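Local coordinates for protein WipB (Legionella pneumophila, PDB 5NNY) that acts as a translocated Ser/Thr phosphatase directed at the host lysosomal nutrient-sensing machinery and is represented here by its phosphatase domain, at residues 150-155 with 258-263; 272-275 with 281-284; 162-167 with 171-176; 110-115 with 122-127; 186-191 with 250-255. All blocks are in the same frame, centred on the assembly; numbering follows the deposited sequence.

Interaction 1. Residues 150-155 with 258-263; sequences KRLGNI and TLYTHD
Arg151 and His262 meet at about a right angle, and the arginine engages the imidazole twice. Its aliphatic root lies over one ring face, with Arg151 CB 4.1 Å from the centroid of the His262 ring and only 15° off the normal, a CH-pi contact. Its head then folds round to the rim, because the chain bends at chi2 (-130°) and again at chi3. The guanidinium and ring planes stand 73° apart. Arg151 NH1 comes within 2.8 Å of His262 ND1, near the imidazole plane, but ND1 sits over the face of the guanidinium, so the N-H directions miss it and no hydrogen bond results. Leu152 approaches a different part of the ring edge, its CD2 3.8 Å from His262 CD2. The contact thus sets the short helical turn 150-153 against the first turn of helix 262-270, within a domain of the calcineurin-like phosphoesterase family. The other branch of the leucine reaches Tyr260, which comes from the opposite direction, with Leu152 CD1 3.9 Å from Tyr260 OH. The polar ends of Tyr260 and His262 both turn to Glu135 of helix 128-138: its OE2 is hydrogen-bonded by His262 NE2 and by Tyr260 OH. Leu152 also packs on Glu132 and on Met265, while Arg151 touches Tyr266 further along helix 262-270.

Interaction 2. Residues 272-275 with 281-284; sequences EHLN and VAAT
Leu274 rests on the helix surface formed by Ala282 and Ala283, touching it with the root of its side chain and with one of its two methyl branches. Leu274 CB lies 3.8 Å from Ala283 CB, so the two beta carbons meet where the backbones come closest, with Leu274 CA and Ala283 CA 5.5 Å apart. Further out, Leu274 CD1 settles on the peptide that joins the two alanines, 3.6 Å from Ala283 N and 3.7 Å from Ala282 C. The same methyl reaches Ala282 CB at 3.9 Å. With CG anti to the carbonyl carbon (chi1 -60°), the branch is carried over this peptide and not past the helix. The small alanine side chains leave the helix backbone accessible, and the leucine can lie directly against it; every touching residue is buried, and the contact is purely apolar. In the fold, this is the loop following helix 262-270 folded back on helix 280-286, the next helix of the calcineurin-like phosphoesterase domain. Around the leucine, its backbone is hydrogen-bonded to that of Glu289, and its side chain also touches Arg267 of helix 262-270 and Glu279 and Arg288 in loops. On the helix side, Ala282 packs against Met264 and Met265 of helix 262-270, and Ala283 against His216 of helix 214-224. Next along the loop, Asn275 OD1 accepts a hydrogen bond from Gly291 N, tying the 272-275 segment to the chain beyond helix 280-286.

Interaction 3. Residues 162-167 with 171-176; sequences HALQEA and GAISNE
Ala167 O, in the last turns of helix 159-169, receives the backbone N-H of Ala172 at an N-O distance of 3.1 Å, nearly in line with the carbonyl bond, and a weaker bond from Ile173 N at 3.4 Å. The turn is a Schellman motif: Gly171 leaves helical geometry with a positive phi of 80° and turns the chain back across the helix end. Ile173 then points inward over the helix. Its CD1 lies 3.6 Å from Ala167 CB and 3.9 Å from Leu164 CD1, so a single methyl bridges two residues one turn apart. The leucine and isoleucine side chains cross at about a right angle. Leu164 meets this methyl through its CD1 branch, its CG being swung anti to the backbone N (chi1 -174°). Beyond the pair, Tyr106 of helix 105-117 touches both Leu164 and Ile173, while Leu68 of helix 64-79 packs on Ala167 and Ala172. Ser174 then starts helix 175-186 as its N-cap, with OG accepting from Glu177 N. The carbonyl of the buried Ala167 thus receives N-H groups of the turn, from Ala172 and more weakly from Ile173, and the turn that bonds this helix-end carbonyl also places Ile173 CD1 on the apolar side chains of Ala167 and Leu164.

Interaction 4. Residues 110-115 with 122-127; sequences KLLQAL and FEILLS
The Phe122 ring meets helix 105-117 obliquely, with Leu115 CB 4.1 Å from its CE1 and Leu112 O 4.0 Å from its CZ. Its CE2 is 4.1 Å from Leu112 CD2, and the leucine and phenylalanine side chains run at about a right angle. At the ring edge, in its plane, lies Ile124 CD1, from two residues further along the same strand. His189, just before strand 190-198, stacks with the phenylalanine ring. The CB of Phe122 already points to the helix, and chi1 of 68° sets CG between the backbone N and the carbonyl carbon. Ile124 and Leu112 reach toward each other tip to tip, their CD1 atoms 4.1 Å apart. The two branches of Leu112 therefore divide the work, one going to the ring and the other to the isoleucine. All four residues are buried, and no hydrogen bond crosses between the segments. Helix 15-24 closes the apolar layer through Phe18, which touches both Leu112 and Leu115, and Tyr186 packs on Leu112 and Ile124. The axes of helix 110-115 and strand 122-125 pass 10.8 Å apart at 142°, as the chain comes back from helix to sheet. This is the second half of a beta-alpha-beta crossover, strand 90-93 to helix 105-117 to strand 121-125, in which the helix packs on the sheet and the two strands lie parallel as neighbours, as in the layered alpha/beta core of calcineurin-like phosphoesterases.

Interaction 5. Residues 186-191 with 250-255; sequences YKKHLK and KASSGE
Ala251 O is approached by two donors: Gly254 N, at 3.2 Å within its own turn, and Lys187 NZ, at 3.3 Å in a weak hydrogen bond from across the contact. The lysine ammonium has a stronger partner in His183 ND1, so it spans the end of helix 175-186 and the end of helix 233-253. It gets there with CG set between the backbone N and the carbonyl carbon (chi1 72°) and the rest of the chain extended, so that the methylenes also lie along the carbonyl, with Lys187 CD 3.4 Å from Ala251 O. Ala251 CB also lies 4.0 Å from Lys187 O. Nearer the surface, the exposed Lys188 holds NZ 4.2 Å from Ser252 OG, a hydroxyl whose bond goes to Ala248 O. The helix closes with a Schellman motif at Gly254, in which Glu255 N bonds to Lys250 O at 2.9 Å. Because carbonyls gather at a helix C-terminus, the ammonium of Lys187 probably finds a favourable electrostatic setting there, with His183 and Ala251 O both contributing to it.

How the interactions relate
All five contacts lie in the WipA-like phosphatase domain. Interactions 4 and 5 form the centre: they stand 12 Å apart between centres and share the mixed sheet, where strands 121-125 and 190-198 are neighbours, with a probable hydrogen bond from Leu126 N to Lys191 O. Along the chain interaction 4 comes first. Interactions 3 and 5 then both fall inside the long loop that interaction 1 closes, and interaction 2 follows. Interactions 1 and 2, 13 Å apart, touch where Leu259, just before helix 262-270, packs on Val281 of helix 280-286, and interaction 1 also touches interaction 5 through Leu259 and Lys250. Interaction 3, about 32 Å from interaction 2 between centres, joins helices 159-169 and 175-186, well away from the 262-286 region.

Interaction 1. Residues 150-155 with 258-263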
# COMPACT_ATOMS: atom_id res chain seq x y z
N LYS A 150 5.96 -16.03 5.06
CA LYS A 150 6.77 -16.91 4.22
C LYS A 150 6.06 -17.29 2.93
O LYS A 150 6.66 -17.26 1.85
CB LYS A 150 7.18 -18.15 5.01
CG LYS A 150 8.26 -18.96 4.32
CD LYS A 150 8.77 -20.06 5.23
CE LYS A 150 7.64 -20.99 5.69
NZ LYS A 150 6.85 -21.52 4.53
N ARG A 151 4.76 -17.63 3.01
CA ARG A 151 4.05 -18.10 1.82
C ARG A 151 3.81 -16.95 0.83
O ARG A 151 4.02 -17.10 -0.38
CB ARG A 151 2.73 -18.78 2.20
CG ARG A 151 2.81 -19.86 3.29
CD ARG A 151 2.13 -21.19 2.92
NE ARG A 151 0.66 -21.16 2.87
CZ ARG A 151 -0.15 -21.49 3.87
NH1 ARG A 151 -1.47 -21.45 3.70
NH2 ARG A 151 0.34 -21.86 5.05
N LEU A 152 3.39 -15.78 1.34
CA LEU A 152 3.26 -14.63 0.45
C LEU A 152 4.59 -14.21 -0.14
O LEU A 152 4.65 -13.77 -1.30
CB LEU A 152 2.63 -13.47 1.21
CG LEU A 152 1.17 -13.75 1.60
CD1 LEU A 152 0.62 -12.55 2.37
CD2 LEU A 152 0.34 -14.04 0.34
N GLY A 153 5.68 -14.34 0.61
CA GLY A 153 6.99 -14.01 0.08
C GLY A 153 7.45 -14.91 -1.04
O GLY A 153 8.37 -14.55 -1.78
N ASN A 154 6.83 -16.09 -1.18
CA ASN A 154 7.14 -17.01 -2.27
C ASN A 154 6.64 -16.52 -3.62
O ASN A 154 7.06 -17.05 -4.65
CB ASN A 154 6.52 -18.39 -2.02
CG ASN A 154 7.22 -19.17 -0.95
OD1 ASN A 154 8.37 -18.90 -0.60
ND2 ASN A 154 6.53 -20.18 -0.41
N ILE A 155 5.73 -15.55 -3.66
CA ILE A 155 5.09 -15.18 -4.92
C ILE A 155 5.43 -13.78 -5.36
O ILE A 155 4.87 -13.30 -6.36
CB ILE A 155 3.56 -15.36 -4.87
CG1 ILE A 155 2.94 -14.42 -3.83
CG2 ILE A 155 3.23 -16.81 -4.60
CD1 ILE A 155 1.45 -14.59 -3.66
N THR A 258 -7.94 -12.94 6.99
CA THR A 258 -8.98 -13.95 6.82
C THR A 258 -9.77 -13.78 5.52
O THR A 258 -10.65 -14.61 5.23
CB THR A 258 -9.96 -13.93 8.01
OG1 THR A 258 -10.78 -12.76 7.93
CG2 THR A 258 -9.23 -13.94 9.37
N LEU A 259 -9.49 -12.74 4.73
CA LEU A 259 -10.26 -12.50 3.52
C LEU A 259 -9.78 -13.29 2.31
O LEU A 259 -10.33 -13.10 1.22
CB LEU A 259 -10.27 -11.01 3.19
CG LEU A 259 -10.93 -10.14 4.27
CD1 LEU A 259 -10.69 -8.65 4.00
CD2 LEU A 259 -12.44 -10.43 4.34
N TYR A 260 -8.79 -14.17 2.48
CA TYR A 260 -8.17 -14.94 1.40
C TYR A 260 -7.49 -16.14 2.03
O TYR A 260 -7.19 -16.15 3.23
CB TYR A 260 -7.15 -14.10 0.61
CG TYR A 260 -6.02 -13.59 1.50
CD1 TYR A 260 -4.92 -14.38 1.78
CD2 TYR A 260 -6.08 -12.31 2.08
CE1 TYR A 260 -3.88 -13.94 2.60
CE2 TYR A 260 -5.04 -11.86 2.91
CZ TYR A 260 -3.95 -12.68 3.17
OH TYR A 260 -2.92 -12.25 3.98
N THR A 261 -7.18 -17.14 1.21
CA THR A 261 -6.27 -18.20 1.64
C THR A 261 -5.05 -18.18 0.73
O THR A 261 -5.07 -17.59 -0.35
CB THR A 261 -6.97 -19.57 1.62
OG1 THR A 261 -7.38 -19.87 0.30
CG2 THR A 261 -8.19 -19.55 2.52
N HIS A 262 -3.96 -18.80 1.19
CA HIS A 262 -2.72 -18.67 0.43
C HIS A 262 -2.79 -19.39 -0.92
O HIS A 262 -2.11 -18.98 -1.86
CB HIS A 262 -1.54 -19.16 1.27
CG HIS A 262 -1.21 -18.24 2.41
ND1 HIS A 262 -1.29 -18.63 3.74
CD2 HIS A 262 -0.82 -16.95 2.43
CE1 HIS A 262 -0.95 -17.61 4.51
NE2 HIS A 262 -0.66 -16.58 3.74
N ASP A 263 -3.61 -20.43 -1.04
CA ASP A 263 -3.75 -21.07 -2.35
C ASP A 263 -4.34 -20.10 -3.37
O ASP A 263 -4.00 -20.14 -4.56
CB ASP A 263 -4.61 -22.34 -2.22
CG ASP A 263 -6.01 -22.07 -1.71
OD1 ASP A 263 -6.19 -21.91 -0.48
OD2 ASP A 263 -6.96 -22.01 -2.54

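Interaction 2. Residues 272-275 with 281-284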
# COMPACT_ATOMS: atom_id res chain seq x y z
N GLU A 272 -4.20 -17.31 -12.95
CA GLU A 272 -5.40 -18.11 -13.15
C GLU A 272 -6.66 -17.31 -12.86
O GLU A 272 -6.61 -16.21 -12.30
CB GLU A 272 -5.38 -19.33 -12.24
CG GLU A 272 -4.20 -20.22 -12.49
CD GLU A 272 -4.19 -21.43 -11.62
OE1 GLU A 272 -5.25 -21.79 -11.06
OE2 GLU A 272 -3.10 -22.01 -11.49
N HIS A 273 -7.79 -17.88 -13.27
CA HIS A 273 -9.11 -17.41 -12.87
C HIS A 273 -9.32 -17.60 -11.38
O HIS A 273 -8.88 -18.58 -10.78
CB HIS A 273 -10.20 -18.18 -13.61
CG HIS A 273 -10.11 -18.09 -15.10
ND1 HIS A 273 -10.85 -18.90 -15.93
CD2 HIS A 273 -9.38 -17.29 -15.90
CE1 HIS A 273 -10.57 -18.60 -17.19
NE2 HIS A 273 -9.68 -17.63 -17.20
N LEU A 274 -10.05 -16.66 -10.77
CA LEU A 274 -10.45 -16.75 -9.37
C LEU A 274 -11.96 -16.53 -9.31
O LEU A 274 -12.43 -15.50 -8.81
CB LEU A 274 -9.69 -15.74 -8.52
CG LEU A 274 -8.18 -15.96 -8.55
CD1 LEU A 274 -7.46 -14.82 -7.85
CD2 LEU A 274 -7.80 -17.30 -7.91
N ASN A 275 -12.72 -17.51 -9.81
CA ASN A 275 -14.15 -17.31 -10.06
C ASN A 275 -15.04 -17.59 -8.85
O ASN A 275 -16.20 -17.18 -8.86
CB ASN A 275 -14.61 -18.19 -11.23
CG ASN A 275 -14.17 -17.65 -12.57
OD1 ASN A 275 -14.15 -16.45 -12.79
ND2 ASN A 275 -13.81 -18.54 -13.48
N VAL A 281 -11.63 -11.17 -3.06
CA VAL A 281 -10.58 -10.24 -2.64
C VAL A 281 -9.28 -10.57 -3.37
O VAL A 281 -8.61 -9.69 -3.91
CB VAL A 281 -10.40 -10.25 -1.11
CG1 VAL A 281 -9.20 -9.39 -0.70
CG2 VAL A 281 -11.64 -9.71 -0.41
N ALA A 282 -8.92 -11.86 -3.44
CA ALA A 282 -7.75 -12.24 -4.22
C ALA A 282 -7.92 -11.82 -5.69
O ALA A 282 -7.00 -11.26 -6.29
CB ALA A 282 -7.51 -13.75 -4.11
N ALA A 283 -9.10 -12.07 -6.26
CA ALA A 283 -9.36 -11.69 -7.65
C ALA A 283 -9.20 -10.19 -7.85
O ALA A 283 -8.66 -9.74 -8.86
CB ALA A 283 -10.76 -12.16 -8.04
N THR A 284 -9.60 -9.39 -6.87
CA THR A 284 -9.50 -7.94 -7.01
C THR A 284 -8.05 -7.46 -6.92
O THR A 284 -7.59 -6.68 -7.76
CB THR A 284 -10.38 -7.25 -5.95
OG1 THR A 284 -11.75 -7.59 -6.18
CG2 THR A 284 -10.23 -5.73 -6.01

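Interaction 3. Residues 162-167 with 171-176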
# COMPACT_ATOMS: atom_id res chain seq x y z
N HIS A 162 12.17 -7.45 3.30
CA HIS A 162 13.33 -8.21 3.75
C HIS A 162 14.33 -7.31 4.46
O HIS A 162 14.83 -7.65 5.54
CB HIS A 162 13.99 -8.92 2.57
CG HIS A 162 15.11 -9.83 2.95
ND1 HIS A 162 14.99 -10.78 3.94
CD2 HIS A 162 16.38 -9.94 2.48
CE1 HIS A 162 16.14 -11.43 4.07
NE2 HIS A 162 17.00 -10.94 3.20
N ALA A 163 14.65 -6.16 3.86
CA ALA A 163 15.56 -5.22 4.52
C ALA A 163 15.01 -4.77 5.87
O ALA A 163 15.76 -4.62 6.84
CB ALA A 163 15.83 -4.02 3.62
N LEU A 164 13.69 -4.57 5.95
CA LEU A 164 13.09 -4.20 7.23
C LEU A 164 13.27 -5.30 8.26
O LEU A 164 13.68 -5.04 9.39
CB LEU A 164 11.61 -3.88 7.04
CG LEU A 164 10.93 -3.33 8.30
CD1 LEU A 164 11.51 -1.99 8.70
CD2 LEU A 164 9.43 -3.21 8.08
N GLN A 165 12.95 -6.55 7.88
CA GLN A 165 13.13 -7.69 8.78
C GLN A 165 14.56 -7.78 9.29
O GLN A 165 14.79 -8.03 10.48
CB GLN A 165 12.76 -8.97 8.05
CG GLN A 165 11.31 -9.04 7.70
CD GLN A 165 11.01 -10.22 6.80
OE1 GLN A 165 11.68 -10.44 5.79
NE2 GLN A 165 9.99 -10.99 7.17
N GLU A 166 15.53 -7.63 8.40
CA GLU A 166 16.92 -7.73 8.80
C GLU A 166 17.32 -6.58 9.71
O GLU A 166 18.13 -6.75 10.63
CB GLU A 166 17.81 -7.73 7.57
CG GLU A 166 17.57 -8.92 6.67
CD GLU A 166 18.47 -8.86 5.48
OE1 GLU A 166 18.08 -8.26 4.45
OE2 GLU A 166 19.60 -9.37 5.61
N ALA A 167 16.81 -5.38 9.44
CA ALA A 167 17.15 -4.26 10.32
C ALA A 167 16.55 -4.47 11.70
O ALA A 167 17.17 -4.13 12.72
CB ALA A 167 16.69 -2.94 9.71
N GLY A 171 18.59 -5.28 15.55
CA GLY A 171 18.33 -4.41 16.67
C GLY A 171 18.31 -2.93 16.36
O GLY A 171 18.27 -2.12 17.30
N ALA A 172 18.33 -2.55 15.09
CA ALA A 172 18.36 -1.13 14.73
C ALA A 172 16.97 -0.53 14.58
O ALA A 172 16.81 0.69 14.69
CB ALA A 172 19.13 -0.95 13.42
N ILE A 173 15.95 -1.36 14.31
CA ILE A 173 14.57 -0.92 14.18
C ILE A 173 13.72 -1.79 15.09
O ILE A 173 13.97 -2.99 15.21
CB ILE A 173 14.08 -1.00 12.71
CG1 ILE A 173 14.86 -0.01 11.84
CG2 ILE A 173 12.56 -0.74 12.58
CD1 ILE A 173 14.51 -0.09 10.36
N SER A 174 12.72 -1.20 15.73
CA SER A 174 11.89 -1.94 16.68
C SER A 174 10.60 -2.45 16.02
O SER A 174 9.99 -1.76 15.19
CB SER A 174 11.53 -1.09 17.90
OG SER A 174 10.53 -0.13 17.59
N ASN A 175 10.20 -3.66 16.40
CA ASN A 175 8.86 -4.12 16.04
C ASN A 175 7.79 -3.14 16.51
O ASN A 175 6.82 -2.89 15.80
CB ASN A 175 8.56 -5.50 16.63
CG ASN A 175 9.32 -6.61 15.94
OD1 ASN A 175 9.32 -6.71 14.70
ND2 ASN A 175 9.95 -7.45 16.73
N GLU A 176 7.94 -2.59 17.72
CA GLU A 176 6.87 -1.74 18.24
C GLU A 176 6.67 -0.50 17.38
O GLU A 176 5.53 -0.08 17.15
CB GLU A 176 7.13 -1.33 19.71
CG GLU A 176 7.45 -2.46 20.75
CD GLU A 176 6.62 -3.78 20.68
OE1 GLU A 176 6.93 -4.69 21.48
OE2 GLU A 176 5.69 -3.92 19.86

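Interaction 4. Residues 110-115 with 122-127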
# COMPACT_ATOMS: atom_id res chain seq x y z
N LYS A 110 7.78 5.95 7.55
CA LYS A 110 7.97 7.22 8.24
C LYS A 110 7.34 8.37 7.47
O LYS A 110 6.84 9.33 8.07
CB LYS A 110 9.45 7.51 8.46
CG LYS A 110 10.11 6.61 9.50
CD LYS A 110 9.32 6.56 10.80
CE LYS A 110 9.86 7.54 11.85
NZ LYS A 110 8.94 7.63 13.04
N LEU A 111 7.37 8.29 6.14
CA LEU A 111 6.73 9.32 5.32
C LEU A 111 5.22 9.30 5.50
O LEU A 111 4.60 10.35 5.66
CB LEU A 111 7.09 9.14 3.84
CG LEU A 111 8.44 9.76 3.45
CD1 LEU A 111 8.82 9.36 2.06
CD2 LEU A 111 8.40 11.30 3.57
N LEU A 112 4.62 8.10 5.47
CA LEU A 112 3.19 7.98 5.73
C LEU A 112 2.84 8.54 7.11
O LEU A 112 1.82 9.21 7.27
CB LEU A 112 2.74 6.52 5.62
CG LEU A 112 2.89 5.88 4.24
CD1 LEU A 112 2.47 4.40 4.25
CD2 LEU A 112 2.08 6.68 3.18
N GLN A 113 3.65 8.23 8.12
CA GLN A 113 3.38 8.73 9.47
C GLN A 113 3.38 10.26 9.53
O GLN A 113 2.50 10.87 10.15
CB GLN A 113 4.41 8.15 10.44
CG GLN A 113 4.19 8.49 11.90
CD GLN A 113 5.26 7.81 12.75
OE1 GLN A 113 6.43 7.88 12.42
NE2 GLN A 113 4.84 7.14 13.82
N ALA A 114 4.35 10.89 8.88
CA ALA A 114 4.39 12.36 8.84
C ALA A 114 3.19 12.92 8.08
O ALA A 114 2.61 13.94 8.48
CB ALA A 114 5.69 12.84 8.21
N LEU A 115 2.82 12.29 6.96
CA LEU A 115 1.62 12.73 6.24
C LEU A 115 0.41 12.70 7.16
O LEU A 115 -0.35 13.68 7.24
CB LEU A 115 1.40 11.85 5.01
CG LEU A 115 2.36 12.10 3.84
CD1 LEU A 115 2.18 11.05 2.74
CD2 LEU A 115 2.16 13.52 3.27
N PHE A 122 -4.89 11.14 2.40
CA PHE A 122 -4.31 10.12 1.53
C PHE A 122 -5.05 8.80 1.66
O PHE A 122 -5.67 8.51 2.68
CB PHE A 122 -2.79 9.92 1.79
CG PHE A 122 -2.44 9.31 3.14
CD1 PHE A 122 -2.35 10.10 4.27
CD2 PHE A 122 -2.12 7.96 3.24
CE1 PHE A 122 -1.99 9.54 5.50
CE2 PHE A 122 -1.77 7.38 4.45
CZ PHE A 122 -1.70 8.18 5.59
N GLU A 123 -5.03 8.01 0.60
CA GLU A 123 -5.59 6.67 0.68
C GLU A 123 -4.70 5.72 -0.10
O GLU A 123 -4.05 6.11 -1.07
CB GLU A 123 -7.03 6.58 0.15
CG GLU A 123 -7.18 7.07 -1.26
CD GLU A 123 -8.63 7.15 -1.68
OE1 GLU A 123 -8.91 6.82 -2.85
OE2 GLU A 123 -9.48 7.52 -0.85
N ILE A 124 -4.70 4.47 0.35
CA ILE A 124 -3.82 3.41 -0.12
C ILE A 124 -4.69 2.26 -0.62
O ILE A 124 -5.49 1.71 0.14
CB ILE A 124 -2.88 2.92 0.99
CG1 ILE A 124 -2.07 4.10 1.51
CG2 ILE A 124 -1.93 1.86 0.46
CD1 ILE A 124 -1.27 3.80 2.78
N LEU A 125 -4.54 1.92 -1.89
CA LEU A 125 -5.35 0.87 -2.49
C LEU A 125 -4.69 -0.47 -2.22
O LEU A 125 -3.48 -0.62 -2.42
CB LEU A 125 -5.52 1.10 -3.99
CG LEU A 125 -6.54 2.21 -4.27
CD1 LEU A 125 -6.42 2.72 -5.68
CD2 LEU A 125 -7.95 1.70 -3.99
N LEU A 126 -5.48 -1.42 -1.74
CA LEU A 126 -4.93 -2.73 -1.37
C LEU A 126 -4.26 -3.41 -2.55
O LEU A 126 -4.80 -3.44 -3.67
CB LEU A 126 -6.06 -3.63 -0.82
CG LEU A 126 -5.65 -4.95 -0.17
CD1 LEU A 126 -4.78 -4.67 1.06
CD2 LEU A 126 -6.86 -5.80 0.21
N SER A 127 -3.06 -3.95 -2.31
CA SER A 127 -2.29 -4.64 -3.33
C SER A 127 -1.75 -5.94 -2.75
O SER A 127 -1.76 -6.15 -1.54
CB SER A 127 -1.12 -3.78 -3.87
OG SER A 127 -0.12 -3.51 -2.88

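Interaction 5. Residues 186-191 with 250-255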
# COMPACT_ATOMS: atom_id res chain seq x y z
N TYR A 186 -1.15 3.13 8.89
CA TYR A 186 -1.29 2.44 7.61
C TYR A 186 -2.68 1.85 7.41
O TYR A 186 -3.34 2.09 6.39
CB TYR A 186 -0.22 1.35 7.49
CG TYR A 186 -0.25 0.64 6.15
CD1 TYR A 186 0.42 1.18 5.04
CD2 TYR A 186 -0.91 -0.58 5.99
CE1 TYR A 186 0.41 0.54 3.81
CE2 TYR A 186 -0.93 -1.23 4.75
CZ TYR A 186 -0.26 -0.67 3.67
OH TYR A 186 -0.25 -1.32 2.45
N LYS A 187 -3.15 1.05 8.38
CA LYS A 187 -4.33 0.22 8.11
C LYS A 187 -5.60 1.04 8.00
O LYS A 187 -6.53 0.64 7.29
CB LYS A 187 -4.49 -0.87 9.18
CG LYS A 187 -4.94 -0.37 10.56
CD LYS A 187 -5.18 -1.55 11.50
CE LYS A 187 -5.77 -1.10 12.85
NZ LYS A 187 -5.76 -2.26 13.78
N LYS A 188 -5.69 2.17 8.69
CA LYS A 188 -6.93 2.93 8.60
C LYS A 188 -7.00 3.79 7.35
O LYS A 188 -8.04 4.41 7.10
CB LYS A 188 -7.10 3.76 9.87
CG LYS A 188 -7.41 2.88 11.10
CD LYS A 188 -7.07 3.56 12.44
CE LYS A 188 -6.84 2.52 13.56
NZ LYS A 188 -8.09 1.83 14.04
N HIS A 189 -5.94 3.83 6.54
CA HIS A 189 -5.96 4.54 5.26
C HIS A 189 -6.07 3.59 4.08
O HIS A 189 -6.04 4.03 2.93
CB HIS A 189 -4.71 5.43 5.12
CG HIS A 189 -4.74 6.64 5.99
ND1 HIS A 189 -4.33 6.61 7.31
CD2 HIS A 189 -5.19 7.90 5.76
CE1 HIS A 189 -4.49 7.81 7.84
NE2 HIS A 189 -5.01 8.61 6.93
N LEU A 190 -6.21 2.30 4.36
CA LEU A 190 -6.35 1.27 3.35
C LEU A 190 -7.78 1.22 2.82
O LEU A 190 -8.75 1.34 3.58
CB LEU A 190 -5.97 -0.08 3.96
CG LEU A 190 -5.14 -1.16 3.29
CD1 LEU A 190 -4.01 -0.61 2.43
CD2 LEU A 190 -4.57 -2.10 4.38
N LYS A 191 -7.90 1.04 1.51
CA LYS A 191 -9.19 0.82 0.85
C LYS A 191 -8.98 -0.29 -0.17
O LYS A 191 -7.93 -0.37 -0.79
CB LYS A 191 -9.69 2.08 0.14
CG LYS A 191 -9.78 3.31 1.02
CD LYS A 191 -11.21 3.69 1.28
CE LYS A 191 -11.32 5.09 1.87
NZ LYS A 191 -11.35 6.13 0.79
N LYS A 250 -12.64 -5.17 9.37
CA LYS A 250 -11.63 -6.22 9.34
C LYS A 250 -10.26 -5.66 9.67
O LYS A 250 -9.48 -6.32 10.36
CB LYS A 250 -11.57 -6.89 7.96
CG LYS A 250 -12.83 -7.59 7.49
CD LYS A 250 -13.18 -8.78 8.35
CE LYS A 250 -14.50 -9.38 7.87
NZ LYS A 250 -15.04 -10.35 8.84
N ALA A 251 -9.92 -4.48 9.15
CA ALA A 251 -8.66 -3.86 9.53
C ALA A 251 -8.58 -3.66 11.04
O ALA A 251 -7.57 -4.00 11.67
CB ALA A 251 -8.46 -2.54 8.79
N SER A 252 -9.68 -3.18 11.64
CA SER A 252 -9.67 -2.88 13.07
C SER A 252 -9.49 -4.14 13.92
O SER A 252 -8.83 -4.09 14.96
CB SER A 252 -10.96 -2.15 13.48
OG SER A 252 -11.02 -0.88 12.87
N SER A 253 -10.07 -5.25 13.50
CA SER A 253 -10.00 -6.49 14.27
C SER A 253 -8.80 -7.35 13.91
O SER A 253 -8.65 -8.45 14.46
CB SER A 253 -11.29 -7.31 14.09
OG SER A 253 -11.50 -7.66 12.73
N GLY A 254 -7.92 -6.88 13.03
CA GLY A 254 -6.75 -7.65 12.68
C GLY A 254 -7.07 -8.87 11.85
O GLY A 254 -6.38 -9.89 11.98
N GLU A 255 -8.11 -8.80 11.02
CA GLU A 255 -8.63 -9.96 10.30
C GLU A 255 -8.65 -9.77 8.79
O GLU A 255 -9.35 -10.52 8.09
CB GLU A 255 -10.03 -10.31 10.81
CG GLU A 255 -10.04 -10.73 12.30
CD GLU A 255 -11.38 -11.28 12.73
OE1 GLU A 255 -11.49 -12.51 12.92
OE2 GLU A 255 -12.33 -10.48 12.85